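Local structure of uncharacterized protein (Brachypodium distachyon, 4ME2) at residues A62-P67 and W98-A103; E119-F124 and I147-R152; T123-S128 and V179-A184. The protein probably binds specific RNA sequences, as a helical-repeat protein of the pentatricopeptide repeat family associated with group II intron RNA in the chloroplast. All coordinates share one frame; numbering follows the deposited sequence.

Contact 1: residues A62-P67 and W98-A103; sequences ADRSPP and WSLALA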
ATOM      1  N   ALA A  62     -22.552  -6.672  11.125  1.00 25.39           N
ATOM      2  CA  ALA A  62     -23.405  -5.484  11.134  1.00 26.62           C
ATOM      3  C   ALA A  62     -22.651  -4.197  10.813  1.00 28.12           C
ATOM      4  O   ALA A  62     -23.242  -3.226  10.336  1.00 29.28           O
ATOM      5  CB  ALA A  62     -24.098  -5.356  12.477  1.00 26.57           C
ATOM      6  N   ASP A  63     -21.349  -4.191  11.082  1.00 28.74           N
ATOM      7  CA  ASP A  63     -20.557  -2.972  10.979  1.00 29.35           C
ATOM      8  C   ASP A  63     -19.147  -3.332  10.548  1.00 29.55           C
ATOM      9  O   ASP A  63     -18.376  -3.883  11.334  1.00 30.25           O
ATOM     10  CB  ASP A  63     -20.543  -2.241  12.330  1.00 30.49           C
ATOM     11  CG  ASP A  63     -19.889  -0.867  12.261  1.00 31.29           C
ATOM     12  OD1 ASP A  63     -19.438  -0.458  11.170  1.00 31.68           O
ATOM     13  OD2 ASP A  63     -19.827  -0.190  13.313  1.00 32.38           O
ATOM     14  N   ARG A  64     -18.829  -3.029   9.293  1.00 28.92           N
ATOM     15  CA  ARG A  64     -17.489  -3.257   8.752  1.00 29.68           C
ATOM     16  C   ARG A  64     -16.695  -1.959   8.555  1.00 29.91           C
ATOM     17  O   ARG A  64     -15.690  -1.940   7.839  1.00 31.20           O
ATOM     18  CB  ARG A  64     -17.558  -4.094   7.460  1.00 28.50           C
ATOM     19  CG  ARG A  64     -17.196  -5.560   7.681  1.00 29.25           C
ATOM     20  CD  ARG A  64     -17.928  -6.535   6.768  1.00 29.25           C
ATOM     21  NE  ARG A  64     -18.092  -7.854   7.395  1.00 27.84           N
ATOM     22  CZ  ARG A  64     -18.681  -8.905   6.828  1.00 29.12           C
ATOM     23  NH1 ARG A  64     -19.166  -8.827   5.596  1.00 30.95           N
ATOM     24  NH2 ARG A  64     -18.789 -10.050   7.499  1.00 29.13           N
ATOM     25  N   SER A  65     -17.132  -0.882   9.211  1.00 30.09           N
ATOM     26  CA  SER A  65     -16.397   0.392   9.194  1.00 29.77           C
ATOM     27  C   SER A  65     -15.034   0.272   9.895  1.00 30.02           C
ATOM     28  O   SER A  65     -14.851  -0.577  10.772  1.00 29.06           O
ATOM     29  CB  SER A  65     -17.220   1.504   9.840  1.00 30.43           C
ATOM     30  OG  SER A  65     -17.242   1.355  11.247  1.00 30.30           O
ATOM     31  N   PRO A  66     -14.074   1.137   9.520  1.00 29.59           N
ATOM     32  CA  PRO A  66     -12.702   0.945   9.992  1.00 29.33           C
ATOM     33  C   PRO A  66     -12.549   0.719  11.509  1.00 28.96           C
ATOM     34  O   PRO A  66     -11.868  -0.226  11.901  1.00 28.16           O
ATOM     35  CB  PRO A  66     -11.988   2.212   9.512  1.00 29.73           C
ATOM     36  CG  PRO A  66     -12.741   2.593   8.282  1.00 29.18           C
ATOM     37  CD  PRO A  66     -14.174   2.279   8.589  1.00 29.72           C
ATOM     38  N   PRO A  67     -13.197   1.543  12.359  1.00 29.27           N
ATOM     39  CA  PRO A  67     -13.029   1.254  13.790  1.00 28.87           C
ATOM     40  C   PRO A  67     -13.502  -0.154  14.195  1.00 28.46           C
ATOM     41  O   PRO A  67     -12.821  -0.836  14.973  1.00 28.18           O
ATOM     42  CB  PRO A  67     -13.888   2.326  14.470  1.00 29.27           C
ATOM     43  CG  PRO A  67     -13.984   3.431  13.473  1.00 29.51           C
ATOM     44  CD  PRO A  67     -14.020   2.749  12.138  1.00 29.59           C
ATOM     45  N   TRP A  98     -12.767  -7.207   1.014  1.00 19.03           N
ATOM     46  CA  TRP A  98     -11.601  -6.335   0.901  1.00 19.01           C
ATOM     47  C   TRP A  98     -11.301  -5.585   2.184  1.00 18.50           C
ATOM     48  O   TRP A  98     -10.155  -5.582   2.652  1.00 18.09           O
ATOM     49  CB  TRP A  98     -11.761  -5.411  -0.299  1.00 18.92           C
ATOM     50  CG  TRP A  98     -10.539  -4.597  -0.559  1.00 19.06           C
ATOM     51  CD1 TRP A  98      -9.436  -4.938  -1.325  1.00 19.11           C
ATOM     52  CD2 TRP A  98     -10.254  -3.278  -0.025  1.00 19.17           C
ATOM     53  NE1 TRP A  98      -8.507  -3.931  -1.308  1.00 18.93           N
ATOM     54  CE2 TRP A  98      -8.937  -2.904  -0.535  1.00 19.17           C
ATOM     55  CE3 TRP A  98     -10.931  -2.400   0.801  1.00 19.42           C
ATOM     56  CZ2 TRP A  98      -8.347  -1.693  -0.223  1.00 19.84           C
ATOM     57  CZ3 TRP A  98     -10.334  -1.177   1.111  1.00 20.04           C
ATOM     58  CH2 TRP A  98      -9.068  -0.831   0.609  1.00 20.05           C
ATOM     59  N   SER A  99     -12.314  -4.965   2.791  1.00 18.72           N
ATOM     60  CA  SER A  99     -12.084  -4.200   4.025  1.00 19.06           C
ATOM     61  C   SER A  99     -11.556  -5.070   5.180  1.00 18.42           C
ATOM     62  O   SER A  99     -10.711  -4.621   5.953  1.00 18.14           O
ATOM     63  CB  SER A  99     -13.335  -3.425   4.449  1.00 20.49           C
ATOM     64  OG  SER A  99     -14.312  -4.304   4.962  1.00 24.73           O
ATOM     65  N   LEU A 100     -12.050  -6.307   5.284  1.00 17.54           N
ATOM     66  CA  LEU A 100     -11.594  -7.243   6.313  1.00 17.63           C
ATOM     67  C   LEU A 100     -10.177  -7.707   6.025  1.00 17.57           C
ATOM     68  O   LEU A 100      -9.387  -7.877   6.948  1.00 17.73           O
ATOM     69  CB  LEU A 100     -12.508  -8.464   6.415  1.00 17.88           C
ATOM     70  CG  LEU A 100     -13.961  -8.194   6.809  1.00 18.03           C
ATOM     71  CD1 LEU A 100     -14.683  -9.510   7.062  1.00 18.66           C
ATOM     72  CD2 LEU A 100     -14.020  -7.316   8.043  1.00 18.86           C
ATOM     73  N   ALA A 101      -9.870  -7.921   4.745  1.00 17.55           N
ATOM     74  CA  ALA A 101      -8.517  -8.336   4.357  1.00 17.50           C
ATOM     75  C   ALA A 101      -7.515  -7.227   4.663  1.00 17.77           C
ATOM     76  O   ALA A 101      -6.379  -7.506   5.071  1.00 17.75           O
ATOM     77  CB  ALA A 101      -8.462  -8.730   2.884  1.00 18.19           C
ATOM     78  N   LEU A 102      -7.934  -5.979   4.463  1.00 17.99           N
ATOM     79  CA  LEU A 102      -7.091  -4.815   4.762  1.00 18.15           C
ATOM     80  C   LEU A 102      -6.851  -4.733   6.264  1.00 18.15           C
ATOM     81  O   LEU A 102      -5.736  -4.462   6.708  1.00 18.03           O
ATOM     82  CB  LEU A 102      -7.757  -3.517   4.289  1.00 19.32           C
ATOM     83  CG  LEU A 102      -6.955  -2.338   3.710  1.00 21.08           C
ATOM     84  CD1 LEU A 102      -7.555  -1.003   4.136  1.00 20.80           C
ATOM     85  CD2 LEU A 102      -5.456  -2.371   3.981  1.00 20.59           C
ATOM     86  N   ALA A 103      -7.902  -4.961   7.049  1.00 17.86           N
ATOM     87  CA  ALA A 103      -7.754  -4.990   8.495  1.00 17.59           C
ATOM     88  C   ALA A 103      -6.772  -6.095   8.900  1.00 17.33           C
ATOM     89  O   ALA A 103      -5.966  -5.899   9.814  1.00 16.85           O
ATOM     90  CB  ALA A 103      -9.105  -5.160   9.180  1.00 17.72           C
TER
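R64 and L100 carry this contact, their side chains crossing at a slant. The aliphatic part of the arginine does the closest touching, with R64 CG 3.6 Å from L100 CD2. The other methyl, L100 CD1, lies over one face of the guanidinium and comes within 3.8 Å of R64 NE. This branch position follows from L100 CG standing anti to its carbonyl carbon (chi1 -62°), which carries the leucine end nearer to the loop than its CB direction suggests. The guanidinium is held by two further bonds: T60 OG1 accepts from R64 NE and K57 O from R64 NH2, so the leucine packs on a group whose rotation these bonds restrain. S99 stands beside the pair more loosely, its OG 4.0 Å from R64 O. D63 closes an Asx turn next to R64: its OD1 accepts from both S65 N and S65 OG on the same face of the carboxylate, S65 OG at 2.8 Å. L100 also packs on L92 of helix 82-94. The arrangement joins this Asx turn, just ahead of helix 66-77, to the first turn of helix 98-109 in the helix-turn-helix array of a pentatricopeptide repeat protein.

Contact 2: residues E119-F124 and I147-R152; sequences ELYATF and IEEKER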
ATOM      1  N   GLU A 119       4.704  -4.468  -3.429  1.00 24.72           N
ATOM      2  CA  GLU A 119       3.939  -5.259  -4.386  1.00 25.04           C
ATOM      3  C   GLU A 119       2.679  -5.840  -3.740  1.00 23.58           C
ATOM      4  O   GLU A 119       1.632  -5.925  -4.386  1.00 22.94           O
ATOM      5  CB  GLU A 119       4.810  -6.350  -5.028  1.00 27.48           C
ATOM      6  CG  GLU A 119       4.140  -7.059  -6.196  1.00 29.27           C
ATOM      7  CD  GLU A 119       5.120  -7.767  -7.113  1.00 31.33           C
ATOM      8  OE1 GLU A 119       6.338  -7.742  -6.832  1.00 32.93           O
ATOM      9  OE2 GLU A 119       4.667  -8.346  -8.120  1.00 32.13           O
ATOM     10  N   LEU A 120       2.771  -6.219  -2.468  1.00 22.44           N
ATOM     11  CA  LEU A 120       1.594  -6.675  -1.736  1.00 21.70           C
ATOM     12  C   LEU A 120       0.624  -5.506  -1.594  1.00 20.88           C
ATOM     13  O   LEU A 120      -0.586  -5.646  -1.826  1.00 20.07           O
ATOM     14  CB  LEU A 120       1.974  -7.216  -0.357  1.00 22.32           C
ATOM     15  CG  LEU A 120       0.795  -7.648   0.523  1.00 22.07           C
ATOM     16  CD1 LEU A 120      -0.082  -8.677  -0.188  1.00 22.66           C
ATOM     17  CD2 LEU A 120       1.293  -8.187   1.855  1.00 22.71           C
ATOM     18  N   TYR A 121       1.160  -4.347  -1.231  1.00 19.88           N
ATOM     19  CA  TYR A 121       0.323  -3.151  -1.169  1.00 19.30           C
ATOM     20  C   TYR A 121      -0.334  -2.863  -2.523  1.00 19.16           C
ATOM     21  O   TYR A 121      -1.502  -2.472  -2.581  1.00 17.77           O
ATOM     22  CB  TYR A 121       1.112  -1.934  -0.677  1.00 19.51           C
ATOM     23  CG  TYR A 121       1.623  -2.041   0.748  1.00 19.51           C
ATOM     24  CD1 TYR A 121       1.000  -2.873   1.691  1.00 19.50           C
ATOM     25  CD2 TYR A 121       2.731  -1.300   1.159  1.00 19.98           C
ATOM     26  CE1 TYR A 121       1.470  -2.956   2.997  1.00 19.70           C
ATOM     27  CE2 TYR A 121       3.205  -1.376   2.462  1.00 19.79           C
ATOM     28  CZ  TYR A 121       2.583  -2.204   3.376  1.00 19.27           C
ATOM     29  OH  TYR A 121       3.063  -2.276   4.671  1.00 19.73           O
ATOM     30  N   ALA A 122       0.414  -3.056  -3.610  1.00 19.11           N
ATOM     31  CA  ALA A 122      -0.128  -2.845  -4.948  1.00 19.35           C
ATOM     32  C   ALA A 122      -1.345  -3.729  -5.192  1.00 19.57           C
ATOM     33  O   ALA A 122      -2.324  -3.278  -5.783  1.00 19.67           O
ATOM     34  CB  ALA A 122       0.938  -3.082  -6.015  1.00 19.77           C
ATOM     35  N   THR A 123      -1.289  -4.973  -4.716  1.00 19.72           N
ATOM     36  CA  THR A 123      -2.413  -5.900  -4.855  1.00 19.89           C
ATOM     37  C   THR A 123      -3.665  -5.416  -4.105  1.00 19.45           C
ATOM     38  O   THR A 123      -4.782  -5.506  -4.626  1.00 19.78           O
ATOM     39  CB  THR A 123      -2.011  -7.331  -4.453  1.00 20.90           C
ATOM     40  OG1 THR A 123      -1.041  -7.812  -5.395  1.00 22.67           O
ATOM     41  CG2 THR A 123      -3.220  -8.262  -4.473  1.00 22.30           C
ATOM     42  N   PHE A 124      -3.481  -4.880  -2.900  1.00 18.50           N
ATOM     43  CA  PHE A 124      -4.605  -4.298  -2.168  1.00 18.30           C
ATOM     44  C   PHE A 124      -5.171  -3.070  -2.874  1.00 18.29           C
ATOM     45  O   PHE A 124      -6.374  -2.831  -2.842  1.00 17.97           O
ATOM     46  CB  PHE A 124      -4.213  -3.982  -0.722  1.00 18.63           C
ATOM     47  CG  PHE A 124      -4.350  -5.154   0.200  1.00 19.29           C
ATOM     48  CD1 PHE A 124      -5.537  -5.370   0.890  1.00 20.04           C
ATOM     49  CD2 PHE A 124      -3.309  -6.068   0.355  1.00 19.37           C
ATOM     50  CE1 PHE A 124      -5.681  -6.460   1.735  1.00 19.95           C
ATOM     51  CE2 PHE A 124      -3.448  -7.165   1.201  1.00 20.28           C
ATOM     52  CZ  PHE A 124      -4.638  -7.359   1.889  1.00 20.49           C
ATOM     53  N   ILE A 147       4.728   4.802   3.886  1.00 21.03           N
ATOM     54  CA  ILE A 147       5.777   5.822   3.916  1.00 21.92           C
ATOM     55  C   ILE A 147       6.334   5.958   5.332  1.00 22.73           C
ATOM     56  O   ILE A 147       7.552   5.997   5.524  1.00 23.47           O
ATOM     57  CB  ILE A 147       5.290   7.172   3.343  1.00 22.20           C
ATOM     58  CG1 ILE A 147       4.987   7.018   1.850  1.00 22.46           C
ATOM     59  CG2 ILE A 147       6.335   8.264   3.550  1.00 23.39           C
ATOM     60  CD1 ILE A 147       4.260   8.194   1.231  1.00 23.14           C
ATOM     61  N   GLU A 148       5.435   5.991   6.314  1.00 23.46           N
ATOM     62  CA  GLU A 148       5.827   6.101   7.719  1.00 25.08           C
ATOM     63  C   GLU A 148       6.649   4.898   8.184  1.00 24.88           C
ATOM     64  O   GLU A 148       7.707   5.071   8.797  1.00 26.14           O
ATOM     65  CB  GLU A 148       4.609   6.311   8.625  1.00 27.31           C
ATOM     66  CG  GLU A 148       4.925   6.163  10.111  1.00 30.70           C
ATOM     67  CD  GLU A 148       4.060   7.030  11.012  1.00 34.39           C
ATOM     68  OE1 GLU A 148       3.140   7.709  10.507  1.00 36.45           O
ATOM     69  OE2 GLU A 148       4.312   7.041  12.240  1.00 36.95           O
ATOM     70  N   GLU A 149       6.184   3.686   7.889  1.00 23.67           N
ATOM     71  CA  GLU A 149       6.914   2.501   8.340  1.00 23.96           C
ATOM     72  C   GLU A 149       8.332   2.438   7.765  1.00 24.48           C
ATOM     73  O   GLU A 149       9.230   1.881   8.387  1.00 25.16           O
ATOM     74  CB  GLU A 149       6.139   1.202   8.071  1.00 23.06           C
ATOM     75  CG  GLU A 149       6.111   0.753   6.619  1.00 22.45           C
ATOM     76  CD  GLU A 149       5.063  -0.310   6.333  1.00 22.25           C
ATOM     77  OE1 GLU A 149       4.401  -0.789   7.276  1.00 21.97           O
ATOM     78  OE2 GLU A 149       4.910  -0.675   5.153  1.00 22.67           O
ATOM     79  N   LYS A 150       8.538   3.028   6.590  1.00 25.42           N
ATOM     80  CA  LYS A 150       9.870   3.084   5.999  1.00 27.07           C
ATOM     81  C   LYS A 150      10.708   4.173   6.655  1.00 28.09           C
ATOM     82  O   LYS A 150      11.824   3.922   7.101  1.00 28.62           O
ATOM     83  CB  LYS A 150       9.784   3.335   4.494  1.00 27.67           C
ATOM     84  CG  LYS A 150       9.012   2.279   3.723  1.00 29.11           C
ATOM     85  CD  LYS A 150       9.791   0.981   3.587  1.00 30.46           C
ATOM     86  CE  LYS A 150      11.004   1.164   2.688  1.00 31.63           C
ATOM     87  NZ  LYS A 150      11.663  -0.136   2.389  1.00 33.64           N
ATOM     88  N   GLU A 151      10.158   5.380   6.721  1.00 28.61           N
ATOM     89  CA  GLU A 151      10.927   6.545   7.155  1.00 30.40           C
ATOM     90  C   GLU A 151      11.214   6.562   8.652  1.00 31.61           C
ATOM     91  O   GLU A 151      12.264   7.040   9.081  1.00 31.81           O
ATOM     92  CB  GLU A 151      10.239   7.835   6.710  1.00 31.50           C
ATOM     93  CG  GLU A 151      10.161   7.968   5.199  1.00 32.58           C
ATOM     94  CD  GLU A 151       9.661   9.323   4.747  1.00 33.51           C
ATOM     95  OE1 GLU A 151       9.917   9.678   3.577  1.00 35.22           O
ATOM     96  OE2 GLU A 151       9.018  10.031   5.551  1.00 35.34           O
ATOM     97  N   ARG A 152      10.291   6.028   9.444  1.00 32.41           N
ATOM     98  CA  ARG A 152      10.479   5.943  10.889  1.00 33.81           C
ATOM     99  C   ARG A 152      10.982   4.557  11.316  1.00 33.43           C
ATOM    100  O   ARG A 152      11.066   4.263  12.510  1.00 33.98           O
ATOM    101  CB  ARG A 152       9.180   6.304  11.617  1.00 36.16           C
ATOM    102  CG  ARG A 152       8.590   7.652  11.224  1.00 39.00           C
ATOM    103  CD  ARG A 152       7.281   7.915  11.958  1.00 41.84           C
ATOM    104  NE  ARG A 152       7.119   7.040  13.124  1.00 44.84           N
ATOM    105  CZ  ARG A 152       7.101   7.450  14.389  1.00 46.17           C
ATOM    106  NH1 ARG A 152       7.216   8.738  14.683  1.00 48.11           N
ATOM    107  NH2 ARG A 152       6.956   6.566  15.369  1.00 47.59           N
TER
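Y121 and E149 reach toward each other from opposite directions between helix 118-126 and helix 133-151, two consecutive helices of the helix-turn-helix array that defines pentatricopeptide repeat proteins. The backbones stay well apart: the nearest CA atoms, those of Y121 and I147, are 11.7 Å from each other, and two long side chains span the gap. The tight part is a single very short hydrogen bond, Y121 OH to E149 OE2, at 2.5 Å. The carboxylate oxygen sits at the edge of the phenol ring, in its plane, and is 3.3 Å from Y121 CE2 as well. Ring and carboxylate planes are 23° apart, so the two flat groups are turned only modestly against each other. E149 reaches this place with CG between its backbone N and carbonyl carbon (chi1 74°) and the chain extended beyond CG.

Other residues crowd round the same polar cluster. R109 NE forms a salt bridge with E149 OE1, and Y114 OH is hydrogen-bonded to Y121 OH; the positive charge probably steadies the carboxylate in its ionised form. The ring of Y121 also meets that of F146, with planes at about 70°, and packs on L105 of helix 98-109.

The solvent side is loose by comparison. E148 and R152, exposed at the end of helix 133-151, make no contact with 119-124 and pair with each other by charge alone: the glutamate oxygen lies well out of the guanidinium plane and no N-H points at it, although R152 NE stands 2.9 Å from E148 OE2.

Contact 3: residues T123-S128 and V179-A184; sequences TFVSSS and VAKGRA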
ATOM      1  N   THR A 123      -1.289  -4.973  -4.716  1.00 19.72           N
ATOM      2  CA  THR A 123      -2.413  -5.900  -4.855  1.00 19.89           C
ATOM      3  C   THR A 123      -3.665  -5.416  -4.105  1.00 19.45           C
ATOM      4  O   THR A 123      -4.782  -5.506  -4.626  1.00 19.78           O
ATOM      5  CB  THR A 123      -2.011  -7.331  -4.453  1.00 20.90           C
ATOM      6  OG1 THR A 123      -1.041  -7.812  -5.395  1.00 22.67           O
ATOM      7  CG2 THR A 123      -3.220  -8.262  -4.473  1.00 22.30           C
ATOM      8  N   PHE A 124      -3.481  -4.880  -2.900  1.00 18.50           N
ATOM      9  CA  PHE A 124      -4.605  -4.298  -2.168  1.00 18.30           C
ATOM     10  C   PHE A 124      -5.171  -3.070  -2.874  1.00 18.29           C
ATOM     11  O   PHE A 124      -6.374  -2.831  -2.842  1.00 17.97           O
ATOM     12  CB  PHE A 124      -4.213  -3.982  -0.722  1.00 18.63           C
ATOM     13  CG  PHE A 124      -4.350  -5.154   0.200  1.00 19.29           C
ATOM     14  CD1 PHE A 124      -5.537  -5.370   0.890  1.00 20.04           C
ATOM     15  CD2 PHE A 124      -3.309  -6.068   0.355  1.00 19.37           C
ATOM     16  CE1 PHE A 124      -5.681  -6.460   1.735  1.00 19.95           C
ATOM     17  CE2 PHE A 124      -3.448  -7.165   1.201  1.00 20.28           C
ATOM     18  CZ  PHE A 124      -4.638  -7.359   1.889  1.00 20.49           C
ATOM     19  N   VAL A 125      -4.310  -2.294  -3.526  1.00 17.77           N
ATOM     20  CA  VAL A 125      -4.777  -1.129  -4.267  1.00 18.12           C
ATOM     21  C   VAL A 125      -5.637  -1.552  -5.460  1.00 19.04           C
ATOM     22  O   VAL A 125      -6.756  -1.056  -5.641  1.00 19.36           O
ATOM     23  CB  VAL A 125      -3.612  -0.237  -4.747  1.00 17.52           C
ATOM     24  CG1 VAL A 125      -4.125   0.891  -5.633  1.00 17.71           C
ATOM     25  CG2 VAL A 125      -2.851   0.339  -3.559  1.00 17.45           C
ATOM     26  N   SER A 126      -5.105  -2.466  -6.269  1.00 19.98           N
ATOM     27  CA  SER A 126      -5.784  -2.927  -7.484  1.00 20.63           C
ATOM     28  C   SER A 126      -7.100  -3.655  -7.211  1.00 20.65           C
ATOM     29  O   SER A 126      -8.025  -3.599  -8.025  1.00 21.45           O
ATOM     30  CB  SER A 126      -4.846  -3.815  -8.303  1.00 21.42           C
ATOM     31  OG  SER A 126      -3.724  -3.063  -8.735  1.00 24.42           O
ATOM     32  N   SER A 127      -7.180  -4.323  -6.066  1.00 20.25           N
ATOM     33  CA  SER A 127      -8.361  -5.098  -5.694  1.00 20.11           C
ATOM     34  C   SER A 127      -9.382  -4.278  -4.911  1.00 20.11           C
ATOM     35  O   SER A 127     -10.463  -4.782  -4.598  1.00 20.73           O
ATOM     36  CB  SER A 127      -7.960  -6.353  -4.904  1.00 20.88           C
ATOM     37  OG  SER A 127      -7.382  -6.021  -3.646  1.00 20.02           O
ATOM     38  N   SER A 128      -9.057  -3.026  -4.593  1.00 20.10           N
ATOM     39  CA  SER A 128     -10.014  -2.179  -3.881  1.00 20.70           C
ATOM     40  C   SER A 128     -11.148  -1.825  -4.827  1.00 21.74           C
ATOM     41  O   SER A 128     -10.940  -1.753  -6.033  1.00 22.00           O
ATOM     42  CB  SER A 128      -9.363  -0.901  -3.344  1.00 20.17           C
ATOM     43  OG  SER A 128      -8.944  -0.038  -4.383  1.00 20.20           O
ATOM     44  N   VAL A 179      -2.182   5.065  -9.486  1.00 17.95           N
ATOM     45  CA  VAL A 179      -2.630   5.911 -10.584  1.00 19.19           C
ATOM     46  C   VAL A 179      -3.851   5.298 -11.290  1.00 19.02           C
ATOM     47  O   VAL A 179      -4.850   5.986 -11.514  1.00 19.61           O
ATOM     48  CB  VAL A 179      -1.481   6.221 -11.558  1.00 19.85           C
ATOM     49  CG1 VAL A 179      -2.023   6.774 -12.855  1.00 21.04           C
ATOM     50  CG2 VAL A 179      -0.505   7.208 -10.913  1.00 20.05           C
ATOM     51  N   ALA A 180      -3.797   4.004 -11.595  1.00 19.28           N
ATOM     52  CA  ALA A 180      -4.938   3.337 -12.234  1.00 19.26           C
ATOM     53  C   ALA A 180      -6.223   3.420 -11.391  1.00 20.04           C
ATOM     54  O   ALA A 180      -7.321   3.571 -11.934  1.00 20.12           O
ATOM     55  CB  ALA A 180      -4.600   1.889 -12.589  1.00 19.44           C
ATOM     56  N   LYS A 181      -6.072   3.346 -10.068  1.00 19.74           N
ATOM     57  CA  LYS A 181      -7.208   3.424  -9.150  1.00 20.36           C
ATOM     58  C   LYS A 181      -7.680   4.844  -8.892  1.00 20.53           C
ATOM     59  O   LYS A 181      -8.640   5.046  -8.146  1.00 21.89           O
ATOM     60  CB  LYS A 181      -6.873   2.755  -7.822  1.00 20.99           C
ATOM     61  CG  LYS A 181      -7.184   1.279  -7.809  1.00 22.45           C
ATOM     62  CD  LYS A 181      -8.682   1.044  -7.850  1.00 22.65           C
ATOM     63  CE  LYS A 181      -8.944  -0.404  -8.176  1.00 23.72           C
ATOM     64  NZ  LYS A 181     -10.379  -0.654  -8.459  1.00 23.97           N
ATOM     65  N   GLY A 182      -7.015   5.820  -9.505  1.00 19.47           N
ATOM     66  CA  GLY A 182      -7.381   7.229  -9.354  1.00 19.85           C
ATOM     67  C   GLY A 182      -6.882   7.905  -8.089  1.00 19.75           C
ATOM     68  O   GLY A 182      -7.330   9.006  -7.755  1.00 20.43           O
ATOM     69  N   ARG A 183      -5.936   7.276  -7.396  1.00 19.02           N
ATOM     70  CA  ARG A 183      -5.449   7.819  -6.130  1.00 18.83           C
ATOM     71  C   ARG A 183      -4.202   8.659  -6.371  1.00 18.76           C
ATOM     72  O   ARG A 183      -3.072   8.249  -6.073  1.00 18.42           O
ATOM     73  CB  ARG A 183      -5.217   6.706  -5.097  1.00 18.87           C
ATOM     74  CG  ARG A 183      -6.410   5.779  -4.851  1.00 19.64           C
ATOM     75  CD  ARG A 183      -7.743   6.500  -4.683  1.00 20.79           C
ATOM     76  NE  ARG A 183      -7.689   7.592  -3.712  1.00 20.69           N
ATOM     77  CZ  ARG A 183      -8.469   8.671  -3.759  1.00 20.99           C
ATOM     78  NH1 ARG A 183      -9.371   8.809  -4.728  1.00 22.21           N
ATOM     79  NH2 ARG A 183      -8.350   9.618  -2.837  1.00 21.48           N
ATOM     80  N   ALA A 184      -4.433   9.852  -6.909  1.00 18.33           N
ATOM     81  CA  ALA A 184      -3.372  10.715  -7.414  1.00 18.81           C
ATOM     82  C   ALA A 184      -2.458  11.251  -6.326  1.00 18.79           C
ATOM     83  O   ALA A 184      -1.234  11.199  -6.456  1.00 18.76           O
ATOM     84  CB  ALA A 184      -3.970  11.861  -8.211  1.00 19.26           C
TER
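K181 lays its side chain along the C-terminal end of helix 118-126 and is the partner in every close contact between the segments. The polar part is a hydrogen bond from K181 NZ to S128 O, 2.7 Å long, with a C=O...N angle of 159° and the donor tilted 21° from the carbonyl plane. The ammonium has a second hydrogen-bond partner in S130 OG, so two oxygens of the loop after the helix grip it.

The methylene contacts come next. V125 and K181 slide past each other in opposite directions, V125 CG1 lying 3.8 Å from K181 CG. The lysine chain bends at chi2 (-69°) beside V125 O, which is 3.2 Å from K181 CG, and runs on to S126 O, 3.3 Å from K181 CE. S128 OG touches the chain too, 3.6 Å from K181 CD. The lysine belongs to the turn linking helix 168-180 to helix 184-197 in the helical-repeat fold, and this turn is a Schellman motif in which G182 takes the positive phi. Without its long chain, an alanine here would probably leave S128 O lacking its ammonium partner and open a gap beside V125 CG1.

Within 123-128 the end of the helix is closed by its own hydrogen bonds. V125 O accepts from S128 N and from S128 OG, the latter at 2.7 Å. Two residues earlier, T123 O is gripped by S127 N and S127 OG from opposite faces of its plane.

How the contacts relate
From the N terminus, contact 1 closes the first loop, bringing the start of helix 98-109 back to the loop and first residues of helix 66-77, with the rest of that helix and helix 82-94 between. It ends before the others begin. Contacts 2 and 3 share T123 and F124 on helix 118-126; contact 2 closes the shorter loop on the end of helix 133-151, and contact 3 runs past that helix to the turn after helix 168-180, so they overlap rather than nest. W98 joins contact 1 to both: its NE1 lies 2.8 Å from F124 O, a probable hydrogen bond, and its ring packs on S127 and S128. Helix 118-126 is tied to helices before and after it.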